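Local coordinates for protein lipocalin AI-4 (Rhodnius prolixus, PDB 5H9N) that binds cysteinyl leukotrienes such as leukotriene C4 and, as a salivary protein, probably scavenges these host mediators during blood feeding, at residues A[19-24]-A[100-105]; A[29-34]-A[126-131]; A[35-40]-A[145-150]. The protein carries 1 engineered substitution. One frame throughout, in Å; residues are numbered along the deposited sequence.

Contact 1 of 3, residues A[19-24]-A[100-105]; sequences SGFDAN and TDYANY
Tyr102 has its CG beside the backbone N and anti to the carbonyl carbon (chi1 -53°), which lays the phenol across to the loop of Phe21 and Asp22. Phe21 is turned the other way, its CG opposite its own N (chi1 175°), and its ring crosses the phenol obliquely, CE1 4.3 Å from CE1 of Tyr102. The one direct hydrogen bond between the two segments is Asp22 N to Tyr102 OH, 2.8 Å long, with an N-H...O angle of 151°. A long aromatic side chain suits this place because it spans the gap between two segments whose nearest CA atoms are more than 8 Å apart and still ends in a hydroxyl. Water 1, lying in the plane of the phenol at its edge, is 2.6 Å from Tyr102 OH and donates to Gly20 O, so the hydroxyl is linked to two successive peptide groups, one directly and one through the water. Gly20 suits its positive phi. Asp22 is the N-cap of the helix that follows, its OD1 accepting a weak bond from Asn24 N.

The loop that presents Tyr102 is braced from within. Thr100 OG1 accepts from Tyr102 N at 2.9 Å, an ST turn, and donates to Tyr105 O, while its CG2 lies over one face of the phenol toward the rim of the ring, 3.5 Å above the plane. Asp101 OD1 takes Asn104 N and Tyr105 N from opposite faces of its carboxylate.

The contact lies at the surface, joining the approach to helix 23-26 to the turn between strands 90-100 and 105-112; Tyr102 also packs on Arg25 and Phe26 of that helix, and Phe21 on Tyr79 of strand 78-85.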
loop_
_atom_site.group_PDB
_atom_site.type_symbol
_atom_site.label_atom_id
_atom_site.label_comp_id
_atom_site.label_asym_id
_atom_site.label_seq_id
_atom_site.Cartn_x
_atom_site.Cartn_y
_atom_site.Cartn_z
ATOM N N SER A 19 11.560 -1.416 -11.843
ATOM C CA SER A 19 11.453 -2.340 -12.952
ATOM C C SER A 19 11.470 -3.762 -12.406
ATOM O O SER A 19 11.992 -4.020 -11.310
ATOM C CB SER A 19 12.589 -2.126 -13.950
ATOM O OG SER A 19 13.844 -2.261 -13.309
ATOM N N GLY A 20 10.866 -4.673 -13.157
ATOM C CA GLY A 20 10.946 -6.089 -12.863
ATOM C C GLY A 20 10.216 -6.531 -11.610
ATOM O O GLY A 20 10.633 -7.487 -10.966
ATOM N N PHE A 21 9.125 -5.855 -11.282
ATOM C CA PHE A 21 8.309 -6.238 -10.132
ATOM C C PHE A 21 7.831 -7.680 -10.253
ATOM O O PHE A 21 7.304 -8.084 -11.293
ATOM C CB PHE A 21 7.110 -5.307 -9.978
ATOM C CG PHE A 21 6.159 -5.716 -8.883
ATOM C CD1 PHE A 21 6.543 -5.655 -7.552
ATOM C CD2 PHE A 21 4.877 -6.146 -9.185
ATOM C CE1 PHE A 21 5.674 -6.025 -6.543
ATOM C CE2 PHE A 21 3.999 -6.518 -8.175
ATOM C CZ PHE A 21 4.397 -6.448 -6.851
ATOM N N ASP A 22 8.040 -8.447 -9.185
ATOM C CA ASP A 22 7.689 -9.860 -9.120
ATOM C C ASP A 22 6.500 -10.048 -8.184
ATOM O O ASP A 22 6.663 -10.135 -6.963
ATOM C CB ASP A 22 8.896 -10.680 -8.643
ATOM C CG ASP A 22 8.669 -12.183 -8.717
ATOM O OD1 ASP A 22 7.504 -12.634 -8.765
ATOM O OD2 ASP A 22 9.676 -12.924 -8.719
ATOM N N ALA A 23 5.303 -10.110 -8.754
ATOM C CA ALA A 23 4.085 -10.185 -7.959
ATOM C C ALA A 23 4.057 -11.421 -7.068
ATOM O O ALA A 23 3.542 -11.368 -5.947
ATOM C CB ALA A 23 2.863 -10.150 -8.860
ATOM N N ASN A 24 4.628 -12.521 -7.548
ATOM C CA ASN A 24 4.627 -13.759 -6.781
ATOM C C ASN A 24 5.411 -13.635 -5.482
ATOM O O ASN A 24 5.054 -14.245 -4.476
ATOM C CB ASN A 24 5.189 -14.913 -7.616
ATOM C CG ASN A 24 4.203 -15.421 -8.651
ATOM O OD1 ASN A 24 3.006 -15.142 -8.576
ATOM N ND2 ASN A 24 4.703 -16.176 -9.623
ATOM N N THR A 100 10.687 -2.553 -3.633
ATOM C CA THR A 100 10.651 -3.590 -2.596
ATOM C C THR A 100 11.817 -4.535 -2.758
ATOM O O THR A 100 12.290 -4.731 -3.875
ATOM C CB THR A 100 9.329 -4.403 -2.623
ATOM O OG1 THR A 100 9.325 -5.355 -1.553
ATOM C CG2 THR A 100 9.172 -5.143 -3.927
ATOM N N ASP A 101 12.302 -5.101 -1.650
ATOM C CA ASP A 101 13.282 -6.183 -1.736
ATOM C C ASP A 101 12.620 -7.512 -1.377
ATOM O O ASP A 101 13.296 -8.527 -1.238
ATOM C CB ASP A 101 14.509 -5.897 -0.851
ATOM C CG ASP A 101 14.237 -6.062 0.639
ATOM O OD1 ASP A 101 13.065 -6.069 1.047
ATOM O OD2 ASP A 101 15.224 -6.168 1.395
ATOM N N TYR A 102 11.294 -7.484 -1.220
ATOM C CA TYR A 102 10.432 -8.658 -0.963
ATOM C C TYR A 102 10.603 -9.297 0.413
ATOM O O TYR A 102 9.619 -9.688 1.033
ATOM C CB TYR A 102 10.620 -9.726 -2.051
ATOM C CG TYR A 102 10.453 -9.177 -3.451
ATOM C CD1 TYR A 102 9.191 -8.940 -3.976
ATOM C CD2 TYR A 102 11.558 -8.888 -4.242
ATOM C CE1 TYR A 102 9.031 -8.431 -5.245
ATOM C CE2 TYR A 102 11.406 -8.376 -5.514
ATOM C CZ TYR A 102 10.145 -8.159 -6.014
ATOM O OH TYR A 102 10.004 -7.646 -7.289
ATOM N N ALA A 103 11.840 -9.405 0.881
ATOM C CA ALA A 103 12.148 -10.085 2.129
ATOM C C ALA A 103 12.145 -9.181 3.362
ATOM O O ALA A 103 12.124 -9.681 4.490
ATOM C CB ALA A 103 13.494 -10.761 2.000
ATOM N N ASN A 104 12.172 -7.863 3.163
ATOM C CA ASN A 104 12.237 -6.958 4.303
ATOM C C ASN A 104 11.245 -5.815 4.217
ATOM O O ASN A 104 10.475 -5.597 5.161
ATOM C CB ASN A 104 13.643 -6.386 4.462
ATOM C CG ASN A 104 14.678 -7.457 4.718
ATOM O OD1 ASN A 104 14.758 -8.015 5.813
ATOM N ND2 ASN A 104 15.487 -7.741 3.710
ATOM N N TYR A 105 11.274 -5.060 3.125
ATOM C CA TYR A 105 10.500 -3.825 3.053
ATOM C C TYR A 105 9.787 -3.678 1.728
ATOM O O TYR A 105 10.189 -4.276 0.728
ATOM C CB TYR A 105 11.411 -2.607 3.262
ATOM C CG TYR A 105 12.467 -2.441 2.178
ATOM C CD1 TYR A 105 12.180 -1.785 0.983
ATOM C CD2 TYR A 105 13.749 -2.936 2.357
ATOM C CE1 TYR A 105 13.152 -1.646 -0.014
ATOM C CE2 TYR A 105 14.719 -2.795 1.369
ATOM C CZ TYR A 105 14.412 -2.152 0.193
ATOM O OH TYR A 105 15.387 -2.020 -0.780
HETATM O O HOH W 1 12.184 -7.763 -8.623
#

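Contact 2 of 3, residues A[29-34]-A[126-131]; sequences GDWYLT and FNRQSS. With LTX ((5~{S},6~{R},7~{E},9~{E},11~{Z},14~{Z})-6-[(2~{R})-2-[[(4~{S})-4-azanyl-5-oxidanyl-5-oxidanylidene-pentanoyl]amino]-3-( 2-hydroxy-2-oxoethylamino)-3-oxidanylidene-propyl]sulfanyl-5-oxidanyl-icosa-7,9,11,14-tetraenoic acid), chain B.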
loop_
_atom_site.group_PDB
_atom_site.type_symbol
_atom_site.label_atom_id
_atom_site.label_comp_id
_atom_site.label_asym_id
_atom_site.label_seq_id
_atom_site.Cartn_x
_atom_site.Cartn_y
_atom_site.Cartn_z
ATOM N N GLY A 29 2.960 -14.124 2.232
ATOM C CA GLY A 29 3.280 -13.816 3.617
ATOM C C GLY A 29 2.542 -12.616 4.188
ATOM O O GLY A 29 1.527 -12.175 3.651
ATOM N N ASP A 30 3.055 -12.106 5.304
ATOM C CA ASP A 30 2.489 -10.962 6.017
ATOM C C ASP A 30 3.329 -9.722 5.805
ATOM O O ASP A 30 4.560 -9.803 5.745
ATOM C CB ASP A 30 2.413 -11.237 7.518
ATOM C CG ASP A 30 1.430 -12.326 7.872
ATOM O OD1 ASP A 30 0.500 -12.561 7.084
ATOM O OD2 ASP A 30 1.581 -12.936 8.953
ATOM N N TRP A 31 2.657 -8.581 5.737
ATOM C CA TRP A 31 3.322 -7.287 5.668
ATOM C C TRP A 31 2.738 -6.375 6.757
ATOM O O TRP A 31 1.520 -6.199 6.800
ATOM C CB TRP A 31 3.102 -6.630 4.312
ATOM C CG TRP A 31 3.888 -7.172 3.150
ATOM C CD1 TRP A 31 3.419 -7.951 2.133
ATOM C CD2 TRP A 31 5.272 -6.935 2.872
ATOM N NE1 TRP A 31 4.426 -8.213 1.230
ATOM C CE2 TRP A 31 5.573 -7.598 1.663
ATOM C CE3 TRP A 31 6.282 -6.215 3.527
ATOM C CZ2 TRP A 31 6.851 -7.573 1.102
ATOM C CZ3 TRP A 31 7.539 -6.191 2.970
ATOM C CH2 TRP A 31 7.813 -6.850 1.764
ATOM N N TYR A 32 3.582 -5.758 7.588
ATOM C CA TYR A 32 3.131 -4.795 8.595
ATOM C C TYR A 32 3.264 -3.395 8.044
ATOM O O TYR A 32 4.310 -3.034 7.506
ATOM C CB TYR A 32 3.949 -4.932 9.886
ATOM C CG TYR A 32 3.780 -6.267 10.554
ATOM C CD1 TYR A 32 4.547 -7.356 10.159
ATOM C CD2 TYR A 32 2.838 -6.453 11.562
ATOM C CE1 TYR A 32 4.388 -8.597 10.749
ATOM C CE2 TYR A 32 2.675 -7.692 12.165
ATOM C CZ TYR A 32 3.452 -8.750 11.747
ATOM O OH TYR A 32 3.310 -9.994 12.323
ATOM N N LEU A 33 2.213 -2.591 8.195
ATOM C CA LEU A 33 2.254 -1.207 7.764
ATOM C C LEU A 33 2.899 -0.381 8.879
ATOM O O LEU A 33 2.245 -0.037 9.870
ATOM C CB LEU A 33 0.835 -0.722 7.434
ATOM C CG LEU A 33 0.682 0.745 7.025
ATOM C CD1 LEU A 33 1.714 1.144 5.990
ATOM C CD2 LEU A 33 -0.737 1.019 6.510
ATOM N N THR A 34 4.185 -0.089 8.765
ATOM C CA THR A 34 4.895 0.520 9.888
ATOM C C THR A 34 5.007 2.045 9.815
ATOM O O THR A 34 5.159 2.686 10.839
ATOM C CB THR A 34 6.308 -0.082 10.034
ATOM O OG1 THR A 34 7.060 0.118 8.831
ATOM C CG2 THR A 34 6.249 -1.562 10.303
ATOM N N PHE A 126 5.807 -0.752 4.205
ATOM C CA PHE A 126 5.536 -2.060 4.769
ATOM C C PHE A 126 6.833 -2.759 5.133
ATOM O O PHE A 126 7.851 -2.610 4.447
ATOM C CB PHE A 126 4.733 -2.923 3.796
ATOM C CG PHE A 126 3.333 -2.437 3.567
ATOM C CD1 PHE A 126 3.073 -1.441 2.625
ATOM C CD2 PHE A 126 2.272 -2.934 4.307
ATOM C CE1 PHE A 126 1.783 -0.989 2.411
ATOM C CE2 PHE A 126 0.986 -2.476 4.093
ATOM C CZ PHE A 126 0.750 -1.511 3.142
ATOM N N ASN A 127 6.778 -3.542 6.204
ATOM C CA ASN A 127 7.917 -4.290 6.706
ATOM C C ASN A 127 7.498 -5.712 7.026
ATOM O O ASN A 127 6.368 -5.941 7.485
ATOM C CB ASN A 127 8.490 -3.611 7.960
ATOM C CG ASN A 127 9.633 -2.671 7.646
ATOM O OD1 ASN A 127 10.693 -3.128 7.220
ATOM N ND2 ASN A 127 9.451 -1.366 7.892
ATOM N N ARG A 128 8.380 -6.675 6.791
ATOM C CA ARG A 128 8.084 -8.055 7.145
ATOM C C ARG A 128 8.048 -8.264 8.657
ATOM O O ARG A 128 7.405 -9.193 9.140
ATOM C CB ARG A 128 9.110 -9.004 6.506
ATOM C CG ARG A 128 9.006 -9.116 4.978
ATOM C CD ARG A 128 7.639 -9.582 4.524
ATOM N NE ARG A 128 7.673 -9.976 3.117
ATOM C CZ ARG A 128 6.664 -10.570 2.487
ATOM N NH1 ARG A 128 5.544 -10.839 3.147
ATOM N NH2 ARG A 128 6.780 -10.909 1.209
ATOM N N GLN A 129 8.770 -7.421 9.391
ATOM C CA GLN A 129 8.759 -7.458 10.853
ATOM C C GLN A 129 8.005 -6.250 11.407
ATOM O O GLN A 129 8.139 -5.150 10.885
ATOM C CB GLN A 129 10.181 -7.461 11.410
ATOM C CG GLN A 129 11.034 -8.617 10.941
ATOM C CD GLN A 129 12.451 -8.542 11.477
ATOM O OE1 GLN A 129 12.681 -8.698 12.678
ATOM N NE2 GLN A 129 13.409 -8.303 10.589
ATOM N N SER A 130 7.240 -6.442 12.478
ATOM C CA SER A 130 6.519 -5.320 13.093
ATOM C C SER A 130 7.483 -4.266 13.630
ATOM O O SER A 130 7.121 -3.098 13.749
ATOM C CB SER A 130 5.587 -5.805 14.206
ATOM O OG SER A 130 6.326 -6.361 15.271
ATOM N N SER A 131 8.701 -4.686 13.955
ATOM C CA SER A 131 9.735 -3.776 14.438
ATOM C C SER A 131 10.492 -3.073 13.323
ATOM O O SER A 131 11.402 -2.284 13.596
ATOM C CB SER A 131 10.741 -4.525 15.300
ATOM O OG SER A 131 11.273 -5.613 14.565
HETATM O O2 LTX B . -4.161 5.500 1.472
HETATM C C1 LTX B . -4.172 6.130 2.556
HETATM O O1 LTX B . -3.515 5.762 3.560
HETATM C C2 LTX B . -4.998 7.392 2.646
HETATM C C3 LTX B . -6.238 7.127 3.494
HETATM C C4 LTX B . -6.894 5.809 3.089
HETATM C C5 LTX B . -8.267 5.668 3.732
HETATM O O3 LTX B . -8.139 5.433 5.142
HETATM C C6 LTX B . -9.077 4.539 3.101
HETATM C C7 LTX B . -8.415 3.186 3.332
HETATM C C8 LTX B . -7.926 2.439 2.328
HETATM C C9 LTX B . -7.317 1.129 2.608
HETATM C C10 LTX B . -7.015 0.225 1.665
HETATM C C11 LTX B . -6.422 -1.062 2.043
HETATM C C12 LTX B . -6.042 -2.048 1.220
HETATM C C13 LTX B . -6.154 -2.021 -0.294
HETATM C C14 LTX B . -5.029 -1.225 -0.926
HETATM C C15 LTX B . -3.786 -1.676 -1.056
HETATM C C16 LTX B . -3.372 -3.053 -0.593
HETATM C C17 LTX B . -1.941 -3.015 -0.066
HETATM C C18 LTX B . -1.452 -4.433 0.200
HETATM C C19 LTX B . -0.159 -4.452 1.002
HETATM C C20 LTX B . 0.321 -5.874 1.219
HETATM O O32 LTX B . -10.075 -0.013 7.611
HETATM C C21 LTX B . -10.314 0.760 6.664
HETATM O O31 LTX B . -9.454 1.504 6.149
HETATM C CA3 LTX B . -11.717 0.797 6.118
HETATM N N3 LTX B . -11.796 1.715 4.993
HETATM C C22 LTX B . -12.942 2.170 4.495
HETATM O O33 LTX B . -14.015 1.840 4.970
HETATM C CA2 LTX B . -12.917 3.109 3.321
HETATM C CB2 LTX B . -11.501 3.401 2.825
HETATM S SG2 LTX B . -10.700 4.617 3.817
HETATM N N2 LTX B . -13.642 4.324 3.629
HETATM C CD1 LTX B . -14.566 4.808 2.811
HETATM O OE1 LTX B . -14.627 4.519 1.625
HETATM C CG1 LTX B . -15.538 5.763 3.463
HETATM C CB1 LTX B . -16.349 6.524 2.426
HETATM C CA1 LTX B . -16.919 7.795 3.052
HETATM N N1 LTX B . -15.841 8.526 3.748
HETATM C C23 LTX B . -18.001 7.463 4.035
HETATM O O11 LTX B . -17.884 7.878 5.210
HETATM O O12 LTX B . -18.978 6.793 3.641
HETATM O O HOH W 2 6.128 -11.046 7.844
#
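Arg128 lies flat on the indole of Trp31, the two planes 16° apart and the two centres 3.7 Å apart, a stacked cation-pi pair. Its chain, bent at chi2 (-58°), also sets CD over the six-membered ring, 3.6 Å from the centroid, so methylene and charge share one face. In the guanidinium plane NH1 reaches Asp30 O at 3.0 Å, although it meets that oxygen from above the carbonyl plane; NH1 also binds Thr28 O and NE binds Tyr102 O. Arginine fits here because one flat group can stack and donate at its edge together.

The tight part is this stack and the antiparallel ladder beside it. Tyr32 and Asn127 form a hydrogen-bonded pair, Tyr32 N to Asn127 O and Asn127 N to Tyr32 O. Buried Asn127 ND2 binds Thr34 OG1 at 3.0 Å, nearly in the amide plane, and also donates to Glu133 O. Leu33 and Phe126 form the adjoining non-hydrogen-bonded pair: Leu33 CD1 sits 4.1 Å from the Phe126 ring centroid, while C19 of leukotriene C4 lies over the opposite face, 3.7 Å from Phe126 CZ. Trp31 CD1 meets the last carbon of the lipid tail, C20, at 3.8 Å. Aromatic surfaces thus receive the hydrocarbon end of the ligand.

Toward solvent the contact is looser. Ser130 CB rests over the Tyr32 ring, water 2 bridges Asp30 O and Arg128 O, and exposed Gln129 adds little.

In this lipocalin barrel, strand 30-36 runs between strands 120-127 and 46-51; Phe26 of helix 23-26 stacks its ring on Trp31, and its backbone O accepts from Trp31 NE1, while Phe126 meets Tyr48 edge-to-face.

Contact 3 of 3, residues A[35-40]-A[145-150]; sequences HSRDSE and LELTSL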
loop_
_atom_site.group_PDB
_atom_site.type_symbol
_atom_site.label_atom_id
_atom_site.label_comp_id
_atom_site.label_asym_id
_atom_site.label_seq_id
_atom_site.Cartn_x
_atom_site.Cartn_y
_atom_site.Cartn_z
ATOM N N HIS A 35 4.976 2.620 8.619
ATOM C CA HIS A 35 5.143 4.058 8.431
ATOM C C HIS A 35 4.302 4.529 7.265
ATOM O O HIS A 35 4.036 3.746 6.347
ATOM C CB HIS A 35 6.596 4.450 8.135
ATOM C CG HIS A 35 7.574 4.077 9.201
ATOM N ND1 HIS A 35 7.928 2.773 9.455
ATOM C CD2 HIS A 35 8.307 4.843 10.044
ATOM C CE1 HIS A 35 8.817 2.747 10.433
ATOM N NE2 HIS A 35 9.058 3.988 10.811
ATOM N N SER A 36 3.939 5.803 7.236
ATOM C CA SER A 36 3.250 6.358 6.071
ATOM C C SER A 36 3.493 7.866 6.016
ATOM O O SER A 36 3.832 8.494 7.034
ATOM C CB SER A 36 1.757 6.021 6.113
ATOM O OG SER A 36 1.146 6.542 7.278
ATOM N N ARG A 37 3.356 8.453 4.832
ATOM C CA ARG A 37 3.561 9.886 4.658
ATOM C C ARG A 37 2.554 10.662 5.493
ATOM O O ARG A 37 2.922 11.574 6.217
ATOM C CB ARG A 37 3.436 10.272 3.180
ATOM C CG ARG A 37 3.697 11.756 2.941
ATOM C CD ARG A 37 3.243 12.206 1.563
ATOM N NE ARG A 37 1.792 12.094 1.424
ATOM C CZ ARG A 37 1.148 11.972 0.269
ATOM N NH1 ARG A 37 1.810 11.944 -0.887
ATOM N NH2 ARG A 37 -0.171 11.868 0.269
ATOM N N ASP A 38 1.282 10.296 5.357
ATOM C CA ASP A 38 0.177 10.911 6.086
ATOM C C ASP A 38 -0.325 9.879 7.072
ATOM O O ASP A 38 -0.399 8.696 6.739
ATOM C CB ASP A 38 -0.963 11.319 5.146
ATOM C CG ASP A 38 -0.513 12.206 4.001
ATOM O OD1 ASP A 38 0.554 12.837 4.107
ATOM O OD2 ASP A 38 -1.256 12.285 2.997
ATOM N N SER A 39 -0.691 10.302 8.275
ATOM C CA SER A 39 -1.204 9.372 9.270
ATOM C C SER A 39 -2.313 10.009 10.091
ATOM O O SER A 39 -2.463 11.223 10.122
ATOM C CB SER A 39 -0.082 8.888 10.182
ATOM O OG SER A 39 0.553 9.969 10.823
ATOM N N GLU A 40 -3.096 9.166 10.741
ATOM C CA GLU A 40 -4.138 9.633 11.633
ATOM C C GLU A 40 -3.784 9.240 13.053
ATOM O O GLU A 40 -2.805 8.529 13.287
ATOM C CB GLU A 40 -5.490 9.049 11.227
ATOM C CG GLU A 40 -5.982 9.510 9.864
ATOM C CD GLU A 40 -5.408 8.690 8.726
ATOM O OE1 GLU A 40 -4.588 7.787 8.999
ATOM O OE2 GLU A 40 -5.774 8.951 7.561
ATOM N N LEU A 145 11.446 11.121 -3.998
ATOM C CA LEU A 145 10.010 11.302 -3.849
ATOM C C LEU A 145 9.626 12.333 -2.790
ATOM O O LEU A 145 8.437 12.527 -2.521
ATOM C CB LEU A 145 9.350 9.970 -3.496
ATOM C CG LEU A 145 9.413 8.862 -4.546
ATOM C CD1 LEU A 145 9.002 7.540 -3.923
ATOM C CD2 LEU A 145 8.516 9.191 -5.729
ATOM N N GLU A 146 10.627 12.970 -2.185
ATOM C CA GLU A 146 10.414 13.958 -1.123
ATOM C C GLU A 146 9.658 13.357 0.068
ATOM O O GLU A 146 8.742 13.969 0.620
ATOM C CB GLU A 146 9.680 15.182 -1.685
ATOM C CG GLU A 146 10.281 15.678 -3.002
ATOM C CD GLU A 146 9.633 16.948 -3.524
ATOM O OE1 GLU A 146 8.485 17.239 -3.136
ATOM O OE2 GLU A 146 10.276 17.652 -4.333
ATOM N N LEU A 147 10.060 12.153 0.462
ATOM C CA LEU A 147 9.468 11.447 1.594
ATOM C C LEU A 147 10.467 11.320 2.736
ATOM O O LEU A 147 10.745 10.218 3.218
ATOM C CB LEU A 147 8.997 10.065 1.167
ATOM C CG LEU A 147 7.911 10.049 0.092
ATOM C CD1 LEU A 147 7.682 8.634 -0.361
ATOM C CD2 LEU A 147 6.606 10.656 0.630
ATOM N N THR A 148 10.993 12.456 3.172
ATOM C CA THR A 148 12.111 12.467 4.104
ATOM C C THR A 148 11.711 12.409 5.576
ATOM O O THR A 148 12.577 12.336 6.450
ATOM C CB THR A 148 12.986 13.711 3.886
ATOM O OG1 THR A 148 12.188 14.891 4.049
ATOM C CG2 THR A 148 13.590 13.697 2.488
ATOM N N SER A 149 10.416 12.440 5.864
ATOM C CA SER A 149 9.986 12.239 7.247
ATOM C C SER A 149 8.716 11.405 7.367
ATOM O O SER A 149 7.673 11.908 7.794
ATOM C CB SER A 149 9.783 13.586 7.946
ATOM O OG SER A 149 8.776 14.350 7.307
ATOM N N LEU A 150 8.808 10.128 7.017
ATOM C CA LEU A 150 7.646 9.256 7.153
ATOM C C LEU A 150 7.209 9.169 8.609
ATOM O O LEU A 150 8.034 9.133 9.524
ATOM C CB LEU A 150 7.930 7.855 6.614
ATOM C CG LEU A 150 8.186 7.760 5.109
ATOM C CD1 LEU A 150 8.525 6.323 4.726
ATOM C CD2 LEU A 150 7.010 8.264 4.293
HETATM O O HOH W 3 5.482 12.531 6.158
#
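Leu147 and Leu150 hold the stretch after helix 139-144 against the end of strand 30-36, where the lipocalin barrel's first strand gives way to a loop. Helix 139-144 ends in a Schellman motif at Glu146, whose positive phi (59°) turns the chain away from the helix axis. Leu147 follows as a buried residue, its CG beside the backbone N (chi1 -62°), and its CD2 rests against the methylenes of Arg37, 3.8 Å from Arg37 CD, the two side chains crossing at a slant. A leucine suits the spot because the arginine offers only methylenes here: the chain bends at chi3, and its polar end turns to Asp38, gripping it side-on with NE and NH2, and to Asp121, which forms a second salt bridge. Both Asp38 oxygens are met from above the carboxylate plane.

Exposed Ser149 contributes its backbone, with water 3 donating to Ser149 O and to Arg37 O, a polar bridge over an otherwise apolar contact. Leu150 then makes the broadest contact, its CA being 4.8 Å from that of Arg37. Leucine suits the place because its CB can pack on His35 CB at 4.0 Å while a methyl, CD2, reaches on to the Arg37 backbone. Leu142 of the helix touches both leucines, and Phe123 of strand 120-127 touches Leu147. The closest approach of Leu150 to segment 35-40 is that of its CD2 to Arg37 N, 3.7 Å.

From the N terminus the chain supplies the first halves of the three contacts in order, 19-24, 29-34 and 35-40, and the second halves return in the same order, 100-105, 126-131 and 145-150. Each contact therefore closes a long loop, of 75, 91 and 104 intervening residues, and all three loops cross; none nests in another. Contact 1 ties the segment leading into helix 23-26 to a barrel turn, contact 2 joins strand 30-36 to strand 120-127, and contact 3 pins the far end of strand 30-36 to the segment after helix 139-144. Contacts 1 and 2 touch through Arg128, whose N and NE meet Asn104 O and Tyr102 O, whereas contacts 2 and 3 share a strand.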